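Local coordinates for E2A dna-binding protein (Human adenovirus 5, PDB 2WB0), which binds single-stranded DNA and forms multimers that unwind the template during the elongation phase of viral strand-displacement replication, at residues Asn175-Ser178 against Gly179-Gly183; Arg164-Val167 against His168-Ala171; Phe329-Thr333 against Lys334-Arg338. All coordinates share one frame; numbering follows the deposited sequence.

How the interactions relate
Each interaction is a short local turn, and the three follow one another along the chain without nesting or crossing. Interaction 2 (164-171) comes first and turns the chain as it leaves strand 158-165, placing Cys166 on the zinc ion. Interaction 1 (175-183) lies farther along the same loop, before strand 185-186, and brings Cys182 to the same metal; the two turns touch through the carboxylate of interaction 2. Interaction 3 (329-338) belongs to the tail after helix 300-315 and packs against interaction 1 through backbone and aromatic contacts. It does not touch interaction 2, the nearest atoms being about 6 Å apart. Together they join the tail to the first zinc site.

Interaction 1 (Asn175-Ser178 against Gly179-Gly183); sequences NQFS and GKSCG. With ZN (zinc ion), chain B.
The ring of Phe177 meets Ser181 at its edge: OG lies near the ring plane, 3.5 Å from CD1. Gly183 O approaches the same ring obliquely, 3.3 Å from CE1. The carbonyl carbon of Asn175 sits over one face, displaced toward the rim, and Tyr337 stacks over the opposite face. The chain makes a type I beta turn from Ser178 to Ser181, closed by Ser181 N to Ser178 O at 3.0 Å (N-H...O 161°). Ser178 OG is placed between its own backbone N and carbonyl carbon (chi1 81°), from where it accepts Lys180 N at 3.1 Å inside the turn; His168 O is its second partner. An ST turn follows directly. Ser181 OG, turned away from the backbone N at chi1 -174°, accepts Gly183 N at 2.7 Å, and its further partner is Asp169 OD2. The carbonyl of Gly183 also takes Arg237 NH2. At the intervening residue Cys182 SG binds the zinc ion at 2.3 Å; Cys111, His113 and Cys166 complete the site. The chemistry is that of a second shell: the beta turn leads into Cys182 and the ST turn spans it, and the buried hydroxyl of Ser181, the residue before the ligand, is gripped by a backbone N-H and a carboxylate, which probably limits the movement of the ligand's backbone.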
ATOM      1  N   ASN A 175       7.819   5.608 -18.709  1.00 23.27           N
ATOM      2  CA  ASN A 175       6.437   5.361 -18.238  1.00 25.00           C
ATOM      3  C   ASN A 175       5.664   4.393 -19.148  1.00 26.60           C
ATOM      4  O   ASN A 175       4.415   4.347 -19.128  1.00 25.72           O
ATOM      5  CB  ASN A 175       5.639   6.644 -17.969  1.00 24.65           C
ATOM      6  CG  ASN A 175       4.549   6.462 -16.912  1.00 27.57           C
ATOM      7  OD1 ASN A 175       4.523   5.494 -16.150  1.00 28.09           O
ATOM      8  ND2 ASN A 175       3.600   7.382 -16.904  1.00 30.25           N
ATOM      9  N   GLN A 176       6.412   3.585 -19.898  1.00 25.56           N
ATOM     10  CA  GLN A 176       5.803   2.459 -20.550  1.00 27.13           C
ATOM     11  C   GLN A 176       6.445   1.233 -19.972  1.00 26.49           C
ATOM     12  O   GLN A 176       7.618   1.271 -19.544  1.00 26.99           O
ATOM     13  CB  GLN A 176       5.936   2.539 -22.053  1.00 27.43           C
ATOM     14  CG  GLN A 176       5.085   3.696 -22.585  1.00 31.88           C
ATOM     15  CD  GLN A 176       5.087   3.786 -24.119  1.00 38.40           C
ATOM     16  OE1 GLN A 176       5.503   2.818 -24.837  1.00 39.03           O
ATOM     17  NE2 GLN A 176       4.687   4.966 -24.631  1.00 32.33           N
ATOM     18  N   PHE A 177       5.674   0.165 -19.906  1.00 25.31           N
ATOM     19  CA  PHE A 177       6.142  -0.989 -19.184  1.00 24.48           C
ATOM     20  C   PHE A 177       6.230  -2.224 -20.077  1.00 24.63           C
ATOM     21  O   PHE A 177       5.293  -2.546 -20.816  1.00 24.86           O
ATOM     22  CB  PHE A 177       5.239  -1.205 -17.979  1.00 23.95           C
ATOM     23  CG  PHE A 177       5.068   0.018 -17.109  1.00 23.60           C
ATOM     24  CD1 PHE A 177       6.011   0.306 -16.113  1.00 23.89           C
ATOM     25  CD2 PHE A 177       3.968   0.894 -17.280  1.00 23.01           C
ATOM     26  CE1 PHE A 177       5.852   1.434 -15.262  1.00 21.69           C
ATOM     27  CE2 PHE A 177       3.817   2.037 -16.450  1.00 19.64           C
ATOM     28  CZ  PHE A 177       4.757   2.294 -15.443  1.00 22.23           C
ATOM     29  N   SER A 178       7.363  -2.894 -20.005  1.00 23.48           N
ATOM     30  CA  SER A 178       7.575  -4.164 -20.706  1.00 22.86           C
ATOM     31  C   SER A 178       6.874  -5.314 -19.988  1.00 23.54           C
ATOM     32  O   SER A 178       6.490  -5.177 -18.811  1.00 23.12           O
ATOM     33  CB  SER A 178       9.083  -4.447 -20.764  1.00 23.10           C
ATOM     34  OG  SER A 178       9.553  -5.019 -19.537  1.00 20.97           O
ATOM     35  N   GLY A 179       6.813  -6.481 -20.655  1.00 22.32           N
ATOM     36  CA  GLY A 179       6.262  -7.717 -20.078  1.00 21.43           C
ATOM     37  C   GLY A 179       7.095  -8.275 -18.931  1.00 21.79           C
ATOM     38  O   GLY A 179       6.690  -9.204 -18.247  1.00 21.86           O
ATOM     39  N   LYS A 180       8.268  -7.697 -18.697  1.00 20.61           N
ATOM     40  CA  LYS A 180       9.085  -8.146 -17.561  1.00 20.44           C
ATOM     41  C   LYS A 180       9.165  -7.094 -16.464  1.00 18.65           C
ATOM     42  O   LYS A 180       9.899  -7.280 -15.478  1.00 19.19           O
ATOM     43  CB  LYS A 180      10.494  -8.460 -18.031  1.00 20.32           C
ATOM     44  CG  LYS A 180      10.544  -9.753 -18.929  1.00 24.97           C
ATOM     45  CD  LYS A 180      11.964  -9.970 -19.426  1.00 31.18           C
ATOM     46  CE  LYS A 180      12.059 -11.238 -20.340  1.00 36.32           C
ATOM     47  NZ  LYS A 180      11.352 -12.380 -19.666  1.00 37.14           N
ATOM     48  N   SER A 181       8.439  -5.996 -16.634  1.00 16.37           N
ATOM     49  CA  SER A 181       8.465  -4.896 -15.650  1.00 16.10           C
ATOM     50  C   SER A 181       7.839  -5.309 -14.335  1.00 17.00           C
ATOM     51  O   SER A 181       7.017  -6.225 -14.307  1.00 14.74           O
ATOM     52  CB  SER A 181       7.631  -3.725 -16.154  1.00 18.50           C
ATOM     53  OG  SER A 181       7.775  -2.615 -15.273  1.00 17.47           O
ATOM     54  N   CYS A 182       8.235  -4.625 -13.236  1.00 16.85           N
ATOM     55  CA  CYS A 182       7.518  -4.698 -11.957  1.00 16.67           C
ATOM     56  C   CYS A 182       6.460  -3.592 -11.883  1.00 16.76           C
ATOM     57  O   CYS A 182       5.657  -3.585 -10.946  1.00 17.78           O
ATOM     58  CB  CYS A 182       8.492  -4.577 -10.737  1.00 18.29           C
ATOM     59  SG  CYS A 182       9.414  -3.040 -10.769  1.00 17.01           S
ATOM     60  N   GLY A 183       6.443  -2.689 -12.875  1.00 16.73           N
ATOM     61  CA  GLY A 183       5.439  -1.624 -12.984  1.00 15.02           C
ATOM     62  C   GLY A 183       5.805  -0.346 -12.214  1.00 17.27           C
ATOM     63  O   GLY A 183       5.023   0.587 -12.147  1.00 15.61           O
TER
HETATM   64 ZN    ZN B 601      11.532  -3.743 -11.495  1.00 16.45          ZN

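Interaction 2 (Arg164-Val167 against His168-Ala171); sequences RCCV and HDAA. With ZN (zinc ion), chain B.
Cys166 and His168 meet in a tight 3-10 turn that ends strand 158-165 and delivers a thiolate to the zinc ion of the zinc-binding domain. Metal bonding comes first: Cys166 SG lies 2.3 Å from the zinc ion, with Cys111, His113 and Cys182 as the other ligands. SG swings out opposite the backbone N (chi1 170°), which also puts it within 3.5 Å of His168 N. That N-H...S hydrogen bond (152°) is of the kind common around zinc-bound cysteines, and it probably draws some charge off the sulfur.

Two backbone bonds build the turn itself, Asp169 N to Cys166 O and Ala170 N to Val167 O, both at 2.9 Å. The Asp169 carboxylate also reaches beyond the turn: OD1 accepts from Ser178 N, and OD2 has Ser181 as a second partner, so it joins this turn to the next part of the loop.

Apolar and aromatic contacts add to these. The His168 ring takes Cys166 SG at its edge, in plane, 3.6 Å from CD2. Val167 CG1 comes obliquely to the same ring as an off-centre CH-pi contact, 4.1 Å from the centroid, while His113 meets this imidazole with planes at about 40°. Cys165 SG, which does not bind the metal, packs 3.8 Å from Ala170 CA and also on strand 118-124. A water bridges the two halves of the turn, accepting from Cys166 N at 2.9 Å and donating to Asp169 OD2 at 2.7 Å.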
ATOM      1  N   ARG A 164      13.029   7.626 -13.364  1.00 17.59           N
ATOM      2  CA  ARG A 164      13.682   6.356 -13.026  1.00 17.12           C
ATOM      3  C   ARG A 164      12.714   5.308 -13.464  1.00 16.83           C
ATOM      4  O   ARG A 164      11.516   5.402 -13.148  1.00 16.18           O
ATOM      5  CB  ARG A 164      13.833   6.208 -11.483  1.00 17.80           C
ATOM      6  CG  ARG A 164      14.583   7.392 -10.909  1.00 20.95           C
ATOM      7  CD  ARG A 164      16.114   7.148 -11.150  1.00 26.74           C
ATOM      8  NE  ARG A 164      16.855   7.884 -10.113  1.00 33.84           N
ATOM      9  CZ  ARG A 164      17.016   9.180 -10.199  1.00 32.38           C
ATOM     10  NH1 ARG A 164      16.497   9.752 -11.254  1.00 33.46           N
ATOM     11  NH2 ARG A 164      17.676   9.902  -9.284  1.00 33.83           N
ATOM     12  N   CYS A 165      13.222   4.291 -14.125  1.00 17.23           N
ATOM     13  CA  CYS A 165      12.444   3.129 -14.548  1.00 15.29           C
ATOM     14  C   CYS A 165      13.013   1.789 -13.988  1.00 16.18           C
ATOM     15  O   CYS A 165      14.195   1.694 -13.587  1.00 16.16           O
ATOM     16  CB  CYS A 165      12.391   3.101 -16.100  1.00 16.69           C
ATOM     17  SG  CYS A 165      13.988   2.647 -16.906  1.00 18.48           S
ATOM     18  N   CYS A 166      12.169   0.761 -13.954  1.00 14.96           N
ATOM     19  CA  CYS A 166      12.597  -0.621 -13.636  1.00 16.95           C
ATOM     20  C   CYS A 166      13.685  -0.987 -14.685  1.00 16.55           C
ATOM     21  O   CYS A 166      13.560  -0.564 -15.820  1.00 15.65           O
ATOM     22  CB  CYS A 166      11.397  -1.527 -13.831  1.00 16.61           C
ATOM     23  SG  CYS A 166      11.835  -3.267 -13.772  1.00 17.57           S
ATOM     24  N   VAL A 167      14.758  -1.720 -14.333  1.00 15.51           N
ATOM     25  CA  VAL A 167      15.802  -1.953 -15.386  1.00 14.17           C
ATOM     26  C   VAL A 167      15.253  -2.696 -16.614  1.00 15.92           C
ATOM     27  O   VAL A 167      15.724  -2.494 -17.758  1.00 17.20           O
ATOM     28  CB  VAL A 167      17.063  -2.640 -14.808  1.00 14.13           C
ATOM     29  CG1 VAL A 167      16.722  -4.050 -14.304  1.00 14.06           C
ATOM     30  CG2 VAL A 167      18.153  -2.631 -15.848  1.00 17.18           C
ATOM     31  N   HIS A 168      14.209  -3.499 -16.399  1.00 15.40           N
ATOM     32  CA  HIS A 168      13.623  -4.288 -17.481  1.00 16.00           C
ATOM     33  C   HIS A 168      12.855  -3.424 -18.455  1.00 16.56           C
ATOM     34  O   HIS A 168      12.543  -3.878 -19.561  1.00 17.84           O
ATOM     35  CB  HIS A 168      12.731  -5.347 -16.887  1.00 16.46           C
ATOM     36  CG  HIS A 168      13.478  -6.271 -15.973  1.00 17.69           C
ATOM     37  ND1 HIS A 168      14.101  -7.414 -16.424  1.00 19.15           N
ATOM     38  CD2 HIS A 168      13.703  -6.215 -14.639  1.00 19.88           C
ATOM     39  CE1 HIS A 168      14.686  -8.023 -15.405  1.00 22.53           C
ATOM     40  NE2 HIS A 168      14.457  -7.320 -14.308  1.00 19.18           N
ATOM     41  N   ASP A 169      12.652  -2.175 -18.085  1.00 16.42           N
ATOM     42  CA  ASP A 169      12.069  -1.170 -18.980  1.00 18.37           C
ATOM     43  C   ASP A 169      13.065  -0.248 -19.611  1.00 19.27           C
ATOM     44  O   ASP A 169      12.652   0.742 -20.222  1.00 19.26           O
ATOM     45  CB  ASP A 169      10.989  -0.378 -18.207  1.00 18.77           C
ATOM     46  CG  ASP A 169       9.840  -1.298 -17.702  1.00 19.15           C
ATOM     47  OD1 ASP A 169       9.555  -2.342 -18.384  1.00 20.03           O
ATOM     48  OD2 ASP A 169       9.239  -1.001 -16.633  1.00 17.73           O
ATOM     49  N   ALA A 170      14.381  -0.529 -19.472  1.00 20.10           N
ATOM     50  CA  ALA A 170      15.383   0.529 -19.787  1.00 20.31           C
ATOM     51  C   ALA A 170      15.382   0.953 -21.275  1.00 19.82           C
ATOM     52  O   ALA A 170      15.692   2.097 -21.613  1.00 21.78           O
ATOM     53  CB  ALA A 170      16.808   0.129 -19.316  1.00 22.21           C
ATOM     54  N   ALA A 171      14.919   0.072 -22.139  1.00 22.37           N
ATOM     55  CA  ALA A 171      14.816   0.389 -23.577  1.00 22.87           C
ATOM     56  C   ALA A 171      13.375   0.808 -24.015  1.00 24.07           C
ATOM     57  O   ALA A 171      13.119   0.995 -25.188  1.00 24.51           O
ATOM     58  CB  ALA A 171      15.347  -0.842 -24.416  1.00 22.83           C
TER
HETATM   59 ZN    ZN B 601      11.532  -3.743 -11.495  1.00 16.45          ZN
HETATM   60  O   HOH W   1       9.684   1.329 -15.249  1.00 14.90           O

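Interaction 3 (Phe329-Thr333 against Lys334-Arg338)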
ATOM      1  N   PHE A 329       8.193  -9.282   1.341  1.00 19.97           N
ATOM      2  CA  PHE A 329       8.027  -9.287  -0.092  1.00 18.38           C
ATOM      3  C   PHE A 329       9.204  -9.966  -0.772  1.00 17.84           C
ATOM      4  O   PHE A 329      10.374  -9.737  -0.430  1.00 18.12           O
ATOM      5  CB  PHE A 329       7.957  -7.849  -0.646  1.00 16.62           C
ATOM      6  CG  PHE A 329       7.737  -7.799  -2.131  1.00 17.92           C
ATOM      7  CD1 PHE A 329       6.481  -8.085  -2.649  1.00 20.07           C
ATOM      8  CD2 PHE A 329       8.771  -7.463  -3.016  1.00 12.46           C
ATOM      9  CE1 PHE A 329       6.252  -8.045  -4.013  1.00 17.32           C
ATOM     10  CE2 PHE A 329       8.564  -7.432  -4.357  1.00 15.60           C
ATOM     11  CZ  PHE A 329       7.256  -7.665  -4.881  1.00 16.55           C
ATOM     12  N   LYS A 330       8.889 -10.793  -1.737  1.00 18.41           N
ATOM     13  CA  LYS A 330       9.911 -11.454  -2.599  1.00 21.44           C
ATOM     14  C   LYS A 330       9.467 -11.281  -4.023  1.00 20.16           C
ATOM     15  O   LYS A 330       8.289 -11.552  -4.311  1.00 20.27           O
ATOM     16  CB  LYS A 330       9.898 -12.986  -2.307  1.00 22.88           C
ATOM     17  CG  LYS A 330      10.222 -13.343  -0.850  1.00 29.25           C
ATOM     18  CD  LYS A 330       9.567 -14.738  -0.403  1.00 42.28           C
ATOM     19  CE  LYS A 330      10.607 -15.848  -0.197  1.00 46.96           C
ATOM     20  NZ  LYS A 330      10.072 -17.008   0.625  1.00 49.38           N
ATOM     21  N   TRP A 331      10.375 -10.910  -4.937  1.00 19.96           N
ATOM     22  CA  TRP A 331       9.951 -10.707  -6.321  1.00 20.09           C
ATOM     23  C   TRP A 331       9.562 -12.071  -6.890  1.00 21.63           C
ATOM     24  O   TRP A 331      10.258 -13.052  -6.630  1.00 19.57           O
ATOM     25  CB  TRP A 331      11.077 -10.091  -7.208  1.00 18.53           C
ATOM     26  CG  TRP A 331      10.575 -10.057  -8.620  1.00 20.65           C
ATOM     27  CD1 TRP A 331      10.937 -10.857  -9.684  1.00 22.19           C
ATOM     28  CD2 TRP A 331       9.527  -9.202  -9.090  1.00 20.21           C
ATOM     29  NE1 TRP A 331      10.141 -10.553 -10.784  1.00 21.25           N
ATOM     30  CE2 TRP A 331       9.277  -9.532 -10.429  1.00 20.66           C
ATOM     31  CE3 TRP A 331       8.736  -8.209  -8.469  1.00 20.35           C
ATOM     32  CZ2 TRP A 331       8.291  -8.891 -11.176  1.00 20.68           C
ATOM     33  CZ3 TRP A 331       7.737  -7.546  -9.255  1.00 17.29           C
ATOM     34  CH2 TRP A 331       7.536  -7.925 -10.571  1.00 17.00           C
ATOM     35  N   SER A 332       8.475 -12.147  -7.642  1.00 21.35           N
ATOM     36  CA  SER A 332       8.176 -13.357  -8.372  1.00 24.31           C
ATOM     37  C   SER A 332       7.320 -12.974  -9.539  1.00 24.28           C
ATOM     38  O   SER A 332       6.842 -11.842  -9.614  1.00 22.78           O
ATOM     39  CB  SER A 332       7.459 -14.385  -7.479  1.00 25.43           C
ATOM     40  OG  SER A 332       6.123 -14.039  -7.263  1.00 27.53           O
ATOM     41  N   THR A 333       7.081 -13.910 -10.439  1.00 25.17           N
ATOM     42  CA  THR A 333       6.458 -13.567 -11.683  1.00 27.77           C
ATOM     43  C   THR A 333       4.996 -13.255 -11.488  1.00 27.64           C
ATOM     44  O   THR A 333       4.436 -12.552 -12.320  1.00 27.56           O
ATOM     45  CB  THR A 333       6.686 -14.655 -12.781  1.00 28.58           C
ATOM     46  OG1 THR A 333       6.079 -15.845 -12.335  1.00 33.16           O
ATOM     47  CG2 THR A 333       8.117 -14.928 -12.942  1.00 30.10           C
ATOM     48  N   LYS A 334       4.377 -13.696 -10.385  1.00 27.71           N
ATOM     49  CA  LYS A 334       3.000 -13.298 -10.173  1.00 28.49           C
ATOM     50  C   LYS A 334       2.850 -11.774 -10.078  1.00 26.98           C
ATOM     51  O   LYS A 334       1.757 -11.271 -10.329  1.00 27.53           O
ATOM     52  CB  LYS A 334       2.300 -13.954  -8.949  1.00 30.27           C
ATOM     53  CG  LYS A 334       2.987 -13.789  -7.622  1.00 35.81           C
ATOM     54  CD  LYS A 334       2.048 -14.067  -6.415  1.00 43.76           C
ATOM     55  CE  LYS A 334       2.866 -14.520  -5.138  1.00 48.02           C
ATOM     56  NZ  LYS A 334       2.045 -15.018  -3.951  1.00 48.62           N
ATOM     57  N   HIS A 335       3.906 -11.043  -9.705  1.00 23.87           N
ATOM     58  CA  HIS A 335       3.738  -9.594  -9.585  1.00 22.56           C
ATOM     59  C   HIS A 335       4.153  -8.893 -10.879  1.00 21.18           C
ATOM     60  O   HIS A 335       4.087  -7.661 -10.982  1.00 20.10           O
ATOM     61  CB  HIS A 335       4.585  -9.006  -8.428  1.00 21.98           C
ATOM     62  CG  HIS A 335       4.342  -9.675  -7.099  1.00 25.00           C
ATOM     63  ND1 HIS A 335       3.105  -9.703  -6.499  1.00 26.41           N
ATOM     64  CD2 HIS A 335       5.173 -10.372  -6.289  1.00 28.75           C
ATOM     65  CE1 HIS A 335       3.191 -10.352  -5.354  1.00 29.59           C
ATOM     66  NE2 HIS A 335       4.444 -10.752  -5.195  1.00 29.00           N
ATOM     67  N   GLN A 336       4.619  -9.661 -11.845  1.00 19.43           N
ATOM     68  CA  GLN A 336       5.021  -9.064 -13.119  1.00 19.32           C
ATOM     69  C   GLN A 336       3.923  -8.309 -13.850  1.00 18.42           C
ATOM     70  O   GLN A 336       2.772  -8.758 -13.879  1.00 19.46           O
ATOM     71  CB  GLN A 336       5.524 -10.193 -14.021  1.00 20.30           C
ATOM     72  CG  GLN A 336       6.347  -9.765 -15.138  1.00 21.24           C
ATOM     73  CD  GLN A 336       7.117 -10.966 -15.668  1.00 25.75           C
ATOM     74  OE1 GLN A 336       8.328 -11.125 -15.453  1.00 24.95           O
ATOM     75  NE2 GLN A 336       6.395 -11.832 -16.327  1.00 23.89           N
ATOM     76  N   TYR A 337       4.265  -7.155 -14.417  1.00 17.51           N
ATOM     77  CA  TYR A 337       3.334  -6.334 -15.142  1.00 18.49           C
ATOM     78  C   TYR A 337       2.829  -7.176 -16.320  1.00 19.02           C
ATOM     79  O   TYR A 337       3.612  -7.940 -16.902  1.00 18.88           O
ATOM     80  CB  TYR A 337       4.084  -5.134 -15.713  1.00 18.57           C
ATOM     81  CG  TYR A 337       3.214  -4.108 -16.324  1.00 18.49           C
ATOM     82  CD1 TYR A 337       2.883  -4.154 -17.681  1.00 20.16           C
ATOM     83  CD2 TYR A 337       2.771  -3.026 -15.567  1.00 18.09           C
ATOM     84  CE1 TYR A 337       2.064  -3.162 -18.251  1.00 18.53           C
ATOM     85  CE2 TYR A 337       1.996  -2.020 -16.133  1.00 20.66           C
ATOM     86  CZ  TYR A 337       1.626  -2.120 -17.466  1.00 19.14           C
ATOM     87  OH  TYR A 337       0.882  -1.124 -17.992  1.00 19.94           O
ATOM     88  N   ARG A 338       1.523  -7.054 -16.598  1.00 18.95           N
ATOM     89  CA  ARG A 338       0.923  -7.752 -17.714  1.00 19.53           C
ATOM     90  C   ARG A 338       0.729  -6.842 -18.860  1.00 20.45           C
ATOM     91  O   ARG A 338      -0.260  -6.096 -18.970  1.00 20.04           O
ATOM     92  CB  ARG A 338      -0.380  -8.477 -17.338  1.00 18.41           C
ATOM     93  CG  ARG A 338      -0.107  -9.532 -16.225  1.00 18.36           C
ATOM     94  CD  ARG A 338      -1.385 -10.360 -15.869  1.00 23.21           C
ATOM     95  NE  ARG A 338      -1.780 -11.224 -17.027  1.00 25.95           N
ATOM     96  CZ  ARG A 338      -2.988 -11.261 -17.592  1.00 27.19           C
ATOM     97  NH1 ARG A 338      -4.007 -10.515 -17.144  1.00 22.58           N
ATOM     98  NH2 ARG A 338      -3.163 -12.044 -18.640  1.00 29.43           N
TER
HETATM   99  O   HOH W   2       2.057 -11.348 -13.653  1.00 25.85           O
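Thr333 O takes Gln336 N at 2.9 Å (N-H...O 151°), and a water stands near the same oxygen. That water is also 2.7 Å from Gln336 O and has more acceptors around it than protons to give, so not all of these contacts can be donated bonds at once. One residue earlier, Ser332 O accepts His335 N at 3.0 Å. The two backbone bonds in succession wind the chain through a 3-10 turn in the C-terminal tail.

The turn sets the buried His335 imidazole between two neighbours. Phe329 CE1 lies above one face, toward the rim, 3.4 Å from His335 CD2, and Lys334 CG covers the opposite face over its centre. The rings of Phe329 and His335, inclined at 36°, meet obliquely. Lys330 O lies in plane at the imidazole edge. Lys334 CG also rests 3.2 Å from Ser332 OG, while the rest of the lysine chain runs on extended.

The indole of Trp331 runs alongside the His335 side chain, the two pointing opposite ways. With CG opposite the backbone N (chi1 174°), it reaches back so that CZ3 lies 3.6 Å from His335 CB and CH2 lies 3.5 Å from His335 O. The chemistry is thus divided: backbone bonds fix the turn, packing on both faces probably limits the imidazole's rotation, and the indole and the Tyr337 N to Ser181 O backbone bond bring the tail to the zinc loop, where Trp331 packs against two of the ligands, His113 and Cys182, without binding the metal about 6 Å away.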